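Local coordinates for protein coclaurine N-methyltransferase (Coptis japonica, PDB 6GKV) that catalyses transfer of a methyl group from S-adenosyl-L-methionine to the ring nitrogen of coclaurine and related tetrahydroisoquinolines in alkaloid biosynthesis, at residues T69-Q73 with L74-P78; E315-K318 with L319-W323; E50-N53 with L54-L58; A261-F264 with L265-D269. All coordinates share one frame; numbering follows the deposited sequence.

Contact 1: residues T69-Q73 with L74-P78; sequences TLDSQ and LYEIP. With SAH (S-adenosyl-L-homocysteine), chain C.
Part of the wall of the S-adenosyl-L-homocysteine and alkaloid pocket of this class I (Rossmann-like) methyltransferase is formed here by a short turn of helix 70-73, where L70 meets Y75 as the chain enters the loop before helix 79-85. One backbone bond closes the turn: L74 N donates to L70 O at 3.3 Å, the donor standing 36° out of the carbonyl plane. The Y75 ring is sandwiched. Ligand atom C2' lies 3.6 Å above one face, over its centre, and L74 CG covers the opposite face in the same way. L70 CD1 approaches the ring obliquely, 3.7 Å from Y75 CE2. With chi1 of -61° setting CG of Y75 opposite its carbonyl carbon, the phenol reaches along the ribose toward the sulfur and hydrogen-bonds H202, a residue of the substrate pocket. A leucine at Y75 would probably leave H202 without this hydroxyl partner and the ribose with a poorer covering surface. Where the helix gives way to the loop, D71 and E76 approach: D71 OD2 and E76 OE2 are 3.4 Å apart, their carboxylate planes 81° from each other, which may raise the pKa of one of the two acids. E76 also makes a weak hydrogen bond to S156, ahead of helix 157-168. Y75 OH itself stops 3.4 Å from SD of the bound S-adenosyl-L-homocysteine.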
loop_
_atom_site.group_PDB
_atom_site.type_symbol
_atom_site.label_atom_id
_atom_site.label_comp_id
_atom_site.label_asym_id
_atom_site.label_seq_id
_atom_site.Cartn_x
_atom_site.Cartn_y
_atom_site.Cartn_z
ATOM N N THR A 69 31.001 -5.718 -6.958
ATOM C CA THR A 69 30.995 -5.216 -8.337
ATOM C C THR A 69 29.988 -4.046 -8.511
ATOM O O THR A 69 29.937 -3.425 -9.581
ATOM C CB THR A 69 30.682 -6.335 -9.370
ATOM O OG1 THR A 69 29.578 -7.130 -8.928
ATOM C CG2 THR A 69 31.900 -7.251 -9.613
ATOM N N LEU A 70 29.192 -3.763 -7.471
ATOM C CA LEU A 70 28.405 -2.527 -7.406
ATOM C C LEU A 70 29.257 -1.402 -6.818
ATOM O O LEU A 70 29.182 -0.261 -7.278
ATOM C CB LEU A 70 27.120 -2.715 -6.576
ATOM C CG LEU A 70 26.274 -1.501 -6.143
ATOM C CD1 LEU A 70 25.940 -0.577 -7.316
ATOM C CD2 LEU A 70 25.002 -1.961 -5.426
ATOM N N ASP A 71 30.057 -1.726 -5.802
ATOM C CA ASP A 71 30.966 -0.748 -5.203
ATOM C C ASP A 71 32.121 -0.382 -6.145
ATOM O O ASP A 71 32.816 0.602 -5.920
ATOM C CB ASP A 71 31.526 -1.264 -3.873
ATOM C CG ASP A 71 32.387 -0.227 -3.156
ATOM O OD1 ASP A 71 31.822 0.769 -2.660
ATOM O OD2 ASP A 71 33.625 -0.398 -3.092
ATOM N N SER A 72 32.318 -1.161 -7.204
ATOM C CA SER A 72 33.425 -0.903 -8.127
ATOM C C SER A 72 33.032 -0.031 -9.316
ATOM O O SER A 72 33.749 0.920 -9.644
ATOM C CB SER A 72 34.022 -2.219 -8.642
ATOM O OG SER A 72 35.123 -2.636 -7.854
ATOM N N GLN A 73 31.921 -0.363 -9.975
ATOM C CA GLN A 73 31.492 0.394 -11.150
ATOM C C GLN A 73 30.962 1.758 -10.727
ATOM O O GLN A 73 31.108 2.756 -11.437
ATOM C CB GLN A 73 30.428 -0.371 -11.950
ATOM C CG GLN A 73 30.975 -1.572 -12.715
ATOM C CD GLN A 73 30.010 -2.109 -13.763
ATOM O OE1 GLN A 73 29.583 -1.389 -14.672
ATOM N NE2 GLN A 73 29.658 -3.380 -13.633
ATOM N N LEU A 74 30.367 1.774 -9.541
ATOM C CA LEU A 74 29.697 2.938 -8.983
ATOM C C LEU A 74 30.186 3.087 -7.543
ATOM O O LEU A 74 30.794 2.157 -7.020
ATOM C CB LEU A 74 28.183 2.738 -9.056
ATOM C CG LEU A 74 27.205 3.902 -8.986
ATOM C CD1 LEU A 74 27.551 4.983 -10.005
ATOM C CD2 LEU A 74 25.821 3.338 -9.238
ATOM N N TYR A 75 29.971 4.246 -6.919
ATOM C CA TYR A 75 30.237 4.430 -5.474
ATOM C C TYR A 75 31.720 4.403 -5.019
ATOM O O TYR A 75 32.005 4.549 -3.823
ATOM C CB TYR A 75 29.438 3.383 -4.675
ATOM C CG TYR A 75 27.948 3.514 -4.885
ATOM C CD1 TYR A 75 27.360 4.774 -4.972
ATOM C CD2 TYR A 75 27.139 2.395 -5.038
ATOM C CE1 TYR A 75 26.015 4.921 -5.175
ATOM C CE2 TYR A 75 25.781 2.535 -5.250
ATOM C CZ TYR A 75 25.224 3.809 -5.315
ATOM O OH TYR A 75 23.868 3.990 -5.518
ATOM N N GLU A 76 32.653 4.211 -5.956
ATOM C CA GLU A 76 34.076 4.473 -5.703
ATOM C C GLU A 76 34.525 5.623 -6.599
ATOM O O GLU A 76 35.520 5.524 -7.317
ATOM C CB GLU A 76 34.952 3.237 -5.958
ATOM C CG GLU A 76 35.110 2.277 -4.776
ATOM C CD GLU A 76 35.655 2.933 -3.522
ATOM O OE1 GLU A 76 36.388 3.938 -3.612
ATOM O OE2 GLU A 76 35.349 2.423 -2.432
ATOM N N ILE A 77 33.771 6.712 -6.560
ATOM C CA ILE A 77 34.000 7.838 -7.446
ATOM C C ILE A 77 34.919 8.858 -6.796
ATOM O O ILE A 77 34.718 9.209 -5.637
ATOM C CB ILE A 77 32.672 8.524 -7.824
ATOM C CG1 ILE A 77 31.605 7.473 -8.190
ATOM C CG2 ILE A 77 32.913 9.569 -8.925
ATOM C CD1 ILE A 77 32.034 6.493 -9.312
ATOM N N PRO A 78 35.935 9.329 -7.538
ATOM C CA PRO A 78 36.806 10.401 -7.049
ATOM C C PRO A 78 36.011 11.604 -6.558
ATOM O O PRO A 78 35.150 12.136 -7.265
ATOM C CB PRO A 78 37.658 10.761 -8.277
ATOM C CG PRO A 78 37.006 10.076 -9.437
ATOM C CD PRO A 78 36.354 8.863 -8.868
HETATM N N SAH C . 22.929 7.931 1.166
HETATM C CA SAH C . 23.854 8.718 0.362
HETATM C CB SAH C . 24.186 8.005 -0.941
HETATM C CG SAH C . 23.066 7.164 -1.546
HETATM S SD SAH C . 23.669 6.192 -2.955
HETATM C C SAH C . 23.296 10.099 0.052
HETATM O O SAH C . 22.091 10.290 0.217
HETATM O OXT SAH C . 24.021 11.019 -0.364
HETATM C "C5'" SAH C . 23.696 4.635 -2.022
HETATM C "C4'" SAH C . 24.740 4.582 -0.900
HETATM O "O4'" SAH C . 24.717 3.314 -0.263
HETATM C "C3'" SAH C . 26.161 4.787 -1.407
HETATM O "O3'" SAH C . 26.880 5.521 -0.449
HETATM C "C2'" SAH C . 26.768 3.407 -1.455
HETATM O "O2'" SAH C . 28.144 3.507 -1.182
HETATM C "C1'" SAH C . 25.992 2.690 -0.352
HETATM N N9 SAH C . 25.865 1.232 -0.575
HETATM C C8 SAH C . 25.402 0.572 -1.694
HETATM N N7 SAH C . 25.460 -0.765 -1.459
HETATM C C5 SAH C . 25.954 -0.968 -0.205
HETATM C C6 SAH C . 26.231 -2.119 0.541
HETATM N N6 SAH C . 26.008 -3.338 0.040
HETATM N N1 SAH C . 26.748 -1.990 1.817
HETATM C C2 SAH C . 26.994 -0.734 2.344
HETATM N N3 SAH C . 26.718 0.398 1.604
HETATM C C4 SAH C . 26.211 0.280 0.352
#

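Contact 2: residues E315-K318 with L319-W323; sequences EAVK and LINYW
V317 and N321, one helical turn apart, lie side by side and point the same way, with V317 CG1 3.5 Å from N321 ND2. Their backbones are joined by a bond from N321 N to V317 O, 3.1 Å long and nearly straight at 164°, with the donor almost in line with the carbonyl. The methyl CG2 of I320 sits close to the same oxygen, 3.0 Å from V317 O, because it occupies the position between its own backbone N and carbonyl carbon while CG1 (chi1 171°) is turned off the other way. A second regular i to i+4 bond runs from I320 N to A316 O at 3.1 Å. L319 N donates to E315 O at 2.9 Å, less straight at 139°, and CB of L319 packs 3.3 Å from E315 O.

The next shell holds the polar ends in place. N321 ND2 donates to the backbone oxygen of E15 in helix 2-16, and its OD1 accepts from R324, so both ends of the amide are fixed; Y322 OH is held by V250 O. Within helix 313-335 this turn packs A316, V317, L319 and I320 against helix 299-309, through F306, K303 and L299, while N321 reaches across to helix 2-16.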
loop_
_atom_site.group_PDB
_atom_site.type_symbol
_atom_site.label_atom_id
_atom_site.label_comp_id
_atom_site.label_asym_id
_atom_site.label_seq_id
_atom_site.Cartn_x
_atom_site.Cartn_y
_atom_site.Cartn_z
ATOM N N GLU A 315 38.430 7.071 -23.367
ATOM C CA GLU A 315 37.712 6.563 -22.215
ATOM C C GLU A 315 37.252 7.723 -21.339
ATOM O O GLU A 315 36.302 7.605 -20.573
ATOM C CB GLU A 315 38.590 5.593 -21.431
ATOM C CG GLU A 315 38.909 4.333 -22.213
ATOM C CD GLU A 315 39.561 3.266 -21.365
ATOM O OE1 GLU A 315 38.987 2.918 -20.309
ATOM O OE2 GLU A 315 40.627 2.759 -21.759
ATOM N N ALA A 316 37.944 8.848 -21.473
ATOM C CA ALA A 316 37.574 10.045 -20.755
ATOM C C ALA A 316 36.285 10.565 -21.353
ATOM O O ALA A 316 35.369 10.959 -20.638
ATOM C CB ALA A 316 38.678 11.082 -20.836
ATOM N N VAL A 317 36.213 10.550 -22.678
ATOM C CA VAL A 317 34.968 10.837 -23.372
ATOM C C VAL A 317 33.834 9.894 -22.955
ATOM O O VAL A 317 32.745 10.347 -22.614
ATOM C CB VAL A 317 35.154 10.744 -24.888
ATOM C CG1 VAL A 317 33.801 10.804 -25.602
ATOM C CG2 VAL A 317 36.077 11.837 -25.364
ATOM N N LYS A 318 34.073 8.587 -22.997
ATOM C CA LYS A 318 33.029 7.633 -22.628
ATOM C C LYS A 318 32.538 7.904 -21.208
ATOM O O LYS A 318 31.344 7.795 -20.923
ATOM C CB LYS A 318 33.517 6.184 -22.750
ATOM C CG LYS A 318 33.731 5.701 -24.208
ATOM C CD LYS A 318 34.157 4.216 -24.259
ATOM C CE LYS A 318 34.342 3.699 -25.686
ATOM N NZ LYS A 318 35.780 3.468 -26.084
ATOM N N LEU A 319 33.455 8.302 -20.333
ATOM C CA LEU A 319 33.121 8.461 -18.929
ATOM C C LEU A 319 32.272 9.699 -18.675
ATOM O O LEU A 319 31.334 9.662 -17.871
ATOM C CB LEU A 319 34.393 8.511 -18.092
ATOM C CG LEU A 319 34.198 8.471 -16.580
ATOM C CD1 LEU A 319 33.303 7.305 -16.172
ATOM C CD2 LEU A 319 35.568 8.373 -15.936
ATOM N N ILE A 320 32.591 10.801 -19.346
ATOM C CA ILE A 320 31.806 12.015 -19.161
ATOM C C ILE A 320 30.383 11.814 -19.734
ATOM O O ILE A 320 29.404 12.272 -19.159
ATOM C CB ILE A 320 32.506 13.235 -19.794
ATOM C CG1 ILE A 320 31.598 14.460 -19.790
ATOM C CG2 ILE A 320 32.886 12.957 -21.212
ATOM C CD1 ILE A 320 31.372 15.046 -18.419
ATOM N N ASN A 321 30.263 11.089 -20.840
ATOM C CA ASN A 321 28.951 10.837 -21.411
ATOM C C ASN A 321 28.199 9.785 -20.604
ATOM O O ASN A 321 26.972 9.650 -20.713
ATOM C CB ASN A 321 29.084 10.417 -22.868
ATOM C CG ASN A 321 29.439 11.576 -23.758
ATOM O OD1 ASN A 321 28.801 12.628 -23.684
ATOM N ND2 ASN A 321 30.470 11.409 -24.597
ATOM N N TYR A 322 28.946 9.032 -19.798
ATOM C CA TYR A 322 28.313 8.123 -18.864
ATOM C C TYR A 322 27.531 8.956 -17.867
ATOM O O TYR A 322 26.365 8.692 -17.581
ATOM C CB TYR A 322 29.318 7.242 -18.106
ATOM C CG TYR A 322 28.607 6.563 -16.953
ATOM C CD1 TYR A 322 27.879 5.400 -17.166
ATOM C CD2 TYR A 322 28.601 7.119 -15.670
ATOM C CE1 TYR A 322 27.183 4.791 -16.145
ATOM C CE2 TYR A 322 27.892 6.511 -14.628
ATOM C CZ TYR A 322 27.192 5.343 -14.880
ATOM O OH TYR A 322 26.499 4.707 -13.888
ATOM N N TRP A 323 28.205 9.955 -17.313
ATOM C CA TRP A 323 27.605 10.751 -16.274
ATOM C C TRP A 323 26.466 11.617 -16.842
ATOM O O TRP A 323 25.455 11.843 -16.170
ATOM C CB TRP A 323 28.682 11.576 -15.571
ATOM C CG TRP A 323 29.396 10.702 -14.544
ATOM C CD1 TRP A 323 30.688 10.242 -14.600
ATOM C CD2 TRP A 323 28.829 10.125 -13.362
ATOM N NE1 TRP A 323 30.962 9.445 -13.509
ATOM C CE2 TRP A 323 29.822 9.358 -12.723
ATOM C CE3 TRP A 323 27.561 10.200 -12.750
ATOM C CZ2 TRP A 323 29.614 8.675 -11.526
ATOM C CZ3 TRP A 323 27.344 9.522 -11.557
ATOM C CH2 TRP A 323 28.360 8.769 -10.959
#

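Contact 3: residues E50-N53 with L54-L58; sequences EIQN and LTHSL
Hydrogen bonds dominate where Q52 and H56 meet along helix 44-58. Q52 O accepts twice from one residue: H56 N at 3.0 Å and H56 ND1 at 2.7 Å reach it from opposite faces of the carbonyl plane. The ring bond is bent, 132° at the hydrogen, and the oxygen lies somewhat out of the imidazole plane. Chi1 of -81° folds the ring back beside the preceding turn, within range of that carbonyl. T55 N donates more regularly to I51 O at 3.0 Å. T55 OG1 is 3.1 Å from I51 O and 3.0 Å from Q52 O.

A polar edge approach comes next: Q52 OE1 lies in the plane of the imidazole, 3.5 Å from H56 CE1, with amide and ring planes 75° apart. The apolar contact is that of I51 CG2 with T55 CG2, met obliquely at 4.1 Å. Across the dimer interface Q52 makes a weak hydrogen bond to H276 of the second subunit, and H56 packs on V274 of that subunit.

A leucine in place of H56 would probably leave Q52 O with the backbone donor alone and take the imidazole edge from beside Q52 OE1. Donation from ND1 to a carbonyl implies that this nitrogen carries a proton, which is consistent with either the ND1-H tautomer or a charged ring.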
loop_
_atom_site.group_PDB
_atom_site.type_symbol
_atom_site.label_atom_id
_atom_site.label_comp_id
_atom_site.label_asym_id
_atom_site.label_seq_id
_atom_site.Cartn_x
_atom_site.Cartn_y
_atom_site.Cartn_z
ATOM N N GLU A 50 0.868 -8.729 -8.923
ATOM C CA GLU A 50 2.256 -8.407 -9.330
ATOM C C GLU A 50 3.111 -7.939 -8.163
ATOM O O GLU A 50 4.270 -8.307 -8.050
ATOM C CB GLU A 50 2.288 -7.330 -10.413
ATOM C CG GLU A 50 1.919 -7.832 -11.786
ATOM C CD GLU A 50 2.800 -9.006 -12.219
ATOM O OE1 GLU A 50 4.050 -8.893 -12.138
ATOM O OE2 GLU A 50 2.241 -10.049 -12.632
ATOM N N ILE A 51 2.541 -7.133 -7.281
ATOM C CA ILE A 51 3.293 -6.688 -6.121
ATOM C C ILE A 51 3.615 -7.880 -5.213
ATOM O O ILE A 51 4.644 -7.899 -4.559
ATOM C CB ILE A 51 2.536 -5.601 -5.323
ATOM C CG1 ILE A 51 2.264 -4.379 -6.206
ATOM C CG2 ILE A 51 3.352 -5.168 -4.069
ATOM C CD1 ILE A 51 3.516 -3.597 -6.529
ATOM N N GLN A 52 2.738 -8.882 -5.191
ATOM C CA GLN A 52 2.910 -10.017 -4.291
ATOM C C GLN A 52 3.936 -11.006 -4.842
ATOM O O GLN A 52 4.677 -11.615 -4.075
ATOM C CB GLN A 52 1.567 -10.717 -4.057
ATOM C CG GLN A 52 0.559 -9.860 -3.310
ATOM C CD GLN A 52 1.088 -9.414 -1.972
ATOM O OE1 GLN A 52 1.209 -10.222 -1.050
ATOM N NE2 GLN A 52 1.425 -8.122 -1.856
ATOM N N ASN A 53 3.958 -11.163 -6.168
ATOM C CA ASN A 53 4.925 -11.996 -6.838
ATOM C C ASN A 53 6.324 -11.515 -6.523
ATOM O O ASN A 53 7.209 -12.308 -6.201
ATOM C CB ASN A 53 4.690 -11.987 -8.342
ATOM C CG ASN A 53 3.452 -12.750 -8.732
ATOM O OD1 ASN A 53 2.866 -13.441 -7.904
ATOM N ND2 ASN A 53 3.045 -12.638 -9.999
ATOM N N LEU A 54 6.511 -10.203 -6.575
ATOM C CA LEU A 54 7.812 -9.642 -6.268
ATOM C C LEU A 54 8.127 -9.663 -4.751
ATOM O O LEU A 54 9.212 -10.079 -4.355
ATOM C CB LEU A 54 7.918 -8.221 -6.833
ATOM C CG LEU A 54 9.344 -7.663 -6.802
ATOM C CD1 LEU A 54 10.312 -8.663 -7.422
ATOM C CD2 LEU A 54 9.432 -6.319 -7.492
ATOM N N THR A 55 7.197 -9.238 -3.898
ATOM C CA THR A 55 7.466 -9.262 -2.453
ATOM C C THR A 55 7.864 -10.665 -2.007
ATOM O O THR A 55 8.741 -10.832 -1.166
ATOM C CB THR A 55 6.264 -8.803 -1.613
ATOM O OG1 THR A 55 5.102 -9.534 -2.023
ATOM C CG2 THR A 55 6.006 -7.315 -1.808
ATOM N N HIS A 56 7.242 -11.674 -2.599
ATOM C CA HIS A 56 7.475 -13.051 -2.187
ATOM C C HIS A 56 8.789 -13.616 -2.732
ATOM O O HIS A 56 9.497 -14.357 -2.032
ATOM C CB HIS A 56 6.308 -13.928 -2.621
ATOM C CG HIS A 56 5.130 -13.845 -1.700
ATOM N ND1 HIS A 56 4.317 -12.727 -1.623
ATOM C CD2 HIS A 56 4.640 -14.718 -0.789
ATOM C CE1 HIS A 56 3.384 -12.927 -0.719
ATOM N NE2 HIS A 56 3.556 -14.130 -0.191
ATOM N N SER A 57 9.118 -13.273 -3.973
ATOM C CA SER A 57 10.318 -13.827 -4.586
ATOM C C SER A 57 11.564 -13.252 -3.920
ATOM O O SER A 57 12.564 -13.953 -3.760
ATOM C CB SER A 57 10.333 -13.577 -6.107
ATOM O OG SER A 57 10.251 -12.199 -6.425
ATOM N N LEU A 58 11.503 -11.982 -3.520
ATOM C CA LEU A 58 12.625 -11.359 -2.828
ATOM C C LEU A 58 12.941 -12.055 -1.501
ATOM O O LEU A 58 14.127 -12.178 -1.131
ATOM C CB LEU A 58 12.350 -9.872 -2.599
ATOM C CG LEU A 58 12.308 -9.064 -3.912
ATOM C CD1 LEU A 58 11.861 -7.648 -3.662
ATOM C CD2 LEU A 58 13.652 -9.058 -4.616
#

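Contact 4: residues A261-F264 with L265-D269; sequences ASFF and LYFQD
F264 O accepts from F267 N at 3.1 Å, a bond of 159° at the hydrogen that spans three residues. A second i to i+3 bond, from L265 N to S262 O at 3.2 Å, supports a 3-10 turn here. The rings of Y266 and F267 each bring an edge close to F263 O, with F267 CD2 3.6 Å from it. Beyond the turn, Q268 NE2 donates to L265 O at 2.8 Å, almost linearly, and Q268 OE1 accepts from V273 N.

The F263 and F267 side chains run alongside each other, pointing the same way, but their rings are inclined at 47° with CE2 of F263 3.8 Å from CE2 of F267. F264 CD1 touches F267 CD2 at 4.2 Å, and with CG opposite its carbonyl carbon (chi1 -60°) the F264 ring is met edge-to-face by H227, Y206 and F200. Y266 OH hydrogen-bonds H276 of the second subunit. Q268 NE2 also bonds L265 O of the second subunit, whose own Q268 returns a weak bond to L265 O here, so the turn belongs to the dimer interface. It lies between helix 44-58, which receives F263 and Y266, helix 206-215, which F267 touches through E207 and L210, and strand 221-230 beside F264.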
loop_
_atom_site.group_PDB
_atom_site.type_symbol
_atom_site.label_atom_id
_atom_site.label_comp_id
_atom_site.label_asym_id
_atom_site.label_seq_id
_atom_site.Cartn_x
_atom_site.Cartn_y
_atom_site.Cartn_z
ATOM N N ALA A 261 5.589 2.602 -4.425
ATOM C CA ALA A 261 5.543 3.487 -3.268
ATOM C C ALA A 261 5.036 2.731 -2.034
ATOM O O ALA A 261 5.402 3.069 -0.914
ATOM C CB ALA A 261 4.684 4.700 -3.556
ATOM N N SER A 262 4.229 1.691 -2.254
ATOM C CA SER A 262 3.645 0.873 -1.174
ATOM C C SER A 262 4.513 -0.269 -0.665
ATOM O O SER A 262 4.057 -1.056 0.163
ATOM C CB SER A 262 2.338 0.246 -1.651
ATOM O OG SER A 262 2.637 -0.833 -2.539
ATOM N N PHE A 263 5.734 -0.382 -1.172
ATOM C CA PHE A 263 6.434 -1.673 -1.166
ATOM C C PHE A 263 6.811 -2.168 0.228
ATOM O O PHE A 263 6.586 -3.331 0.566
ATOM C CB PHE A 263 7.704 -1.614 -2.058
ATOM C CG PHE A 263 8.093 -2.958 -2.633
ATOM C CD1 PHE A 263 7.255 -3.603 -3.534
ATOM C CD2 PHE A 263 9.277 -3.573 -2.277
ATOM C CE1 PHE A 263 7.602 -4.845 -4.065
ATOM C CE2 PHE A 263 9.640 -4.829 -2.799
ATOM C CZ PHE A 263 8.806 -5.469 -3.673
ATOM N N PHE A 264 7.356 -1.285 1.049
ATOM C CA PHE A 264 7.870 -1.705 2.328
ATOM C C PHE A 264 6.776 -1.783 3.364
ATOM O O PHE A 264 7.001 -2.248 4.473
ATOM C CB PHE A 264 8.996 -0.779 2.737
ATOM C CG PHE A 264 10.123 -0.794 1.756
ATOM C CD1 PHE A 264 10.863 -1.949 1.570
ATOM C CD2 PHE A 264 10.418 0.317 0.984
ATOM C CE1 PHE A 264 11.905 -2.000 0.638
ATOM C CE2 PHE A 264 11.453 0.278 0.058
ATOM C CZ PHE A 264 12.196 -0.887 -0.119
ATOM N N LEU A 265 5.568 -1.383 2.970
ATOM C CA LEU A 265 4.389 -1.663 3.763
ATOM C C LEU A 265 4.226 -3.178 3.896
ATOM O O LEU A 265 3.497 -3.667 4.770
ATOM C CB LEU A 265 3.135 -1.041 3.128
ATOM C CG LEU A 265 3.108 0.492 2.960
ATOM C CD1 LEU A 265 1.787 0.966 2.389
ATOM C CD2 LEU A 265 3.422 1.240 4.265
ATOM N N TYR A 266 4.900 -3.921 3.016
ATOM C CA TYR A 266 4.725 -5.369 2.955
ATOM C C TYR A 266 5.860 -6.083 3.659
ATOM O O TYR A 266 5.954 -7.309 3.618
ATOM C CB TYR A 266 4.633 -5.838 1.504
ATOM C CG TYR A 266 3.320 -5.502 0.817
ATOM C CD1 TYR A 266 2.154 -6.225 1.108
ATOM C CD2 TYR A 266 3.244 -4.483 -0.120
ATOM C CE1 TYR A 266 0.953 -5.935 0.501
ATOM C CE2 TYR A 266 2.021 -4.175 -0.761
ATOM C CZ TYR A 266 0.887 -4.914 -0.444
ATOM O OH TYR A 266 -0.312 -4.637 -1.065
ATOM N N PHE A 267 6.726 -5.300 4.293
ATOM C CA PHE A 267 7.893 -5.831 4.991
ATOM C C PHE A 267 7.907 -5.282 6.426
ATOM O O PHE A 267 8.745 -4.451 6.798
ATOM C CB PHE A 267 9.184 -5.486 4.221
ATOM C CG PHE A 267 9.358 -6.290 2.950
ATOM C CD1 PHE A 267 9.852 -7.603 2.997
ATOM C CD2 PHE A 267 9.022 -5.748 1.723
ATOM C CE1 PHE A 267 9.995 -8.361 1.838
ATOM C CE2 PHE A 267 9.129 -6.499 0.560
ATOM C CZ PHE A 267 9.633 -7.809 0.612
ATOM N N GLN A 268 6.937 -5.744 7.215
ATOM C CA GLN A 268 6.690 -5.199 8.539
ATOM C C GLN A 268 6.663 -6.291 9.590
ATOM O O GLN A 268 5.943 -6.176 10.589
ATOM C CB GLN A 268 5.373 -4.410 8.562
ATOM C CG GLN A 268 5.452 -3.132 7.763
ATOM C CD GLN A 268 4.306 -2.175 8.036
ATOM O OE1 GLN A 268 4.297 -1.476 9.046
ATOM N NE2 GLN A 268 3.340 -2.129 7.124
ATOM N N ASP A 269 7.457 -7.339 9.359
ATOM C CA ASP A 269 7.612 -8.419 10.320
ATOM C C ASP A 269 8.351 -7.998 11.597
ATOM O O ASP A 269 8.144 -8.601 12.640
ATOM C CB ASP A 269 8.338 -9.591 9.683
ATOM C CG ASP A 269 7.502 -10.298 8.650
ATOM O OD1 ASP A 269 6.308 -9.968 8.519
ATOM O OD2 ASP A 269 8.027 -11.208 7.979
#

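How the contacts relate
From the N terminus, contact 3 comes first, within helix 44-58, followed by contact 1 at the pocket, contact 4 between strands 257-258 and 272-279, and contact 2 in helix 313-335. Each closes only a local turn within one continuous stretch, so none spans a long loop; all four are in series, none nesting or crossing another. They form two pairs. Contacts 3 and 4, with centres 11 Å apart, dock helix 44-58 on the 3-10 turn, L58 CD1 lying 3.7 Å from F263 CE2, and both reach the second subunit. Contacts 1 and 2 meet through I77 CD1 and W323 CZ2 at 3.9 Å, backing the pocket loop with helix 313-335. Contacts 1 and 4 lie on opposite sides of the chain's centre.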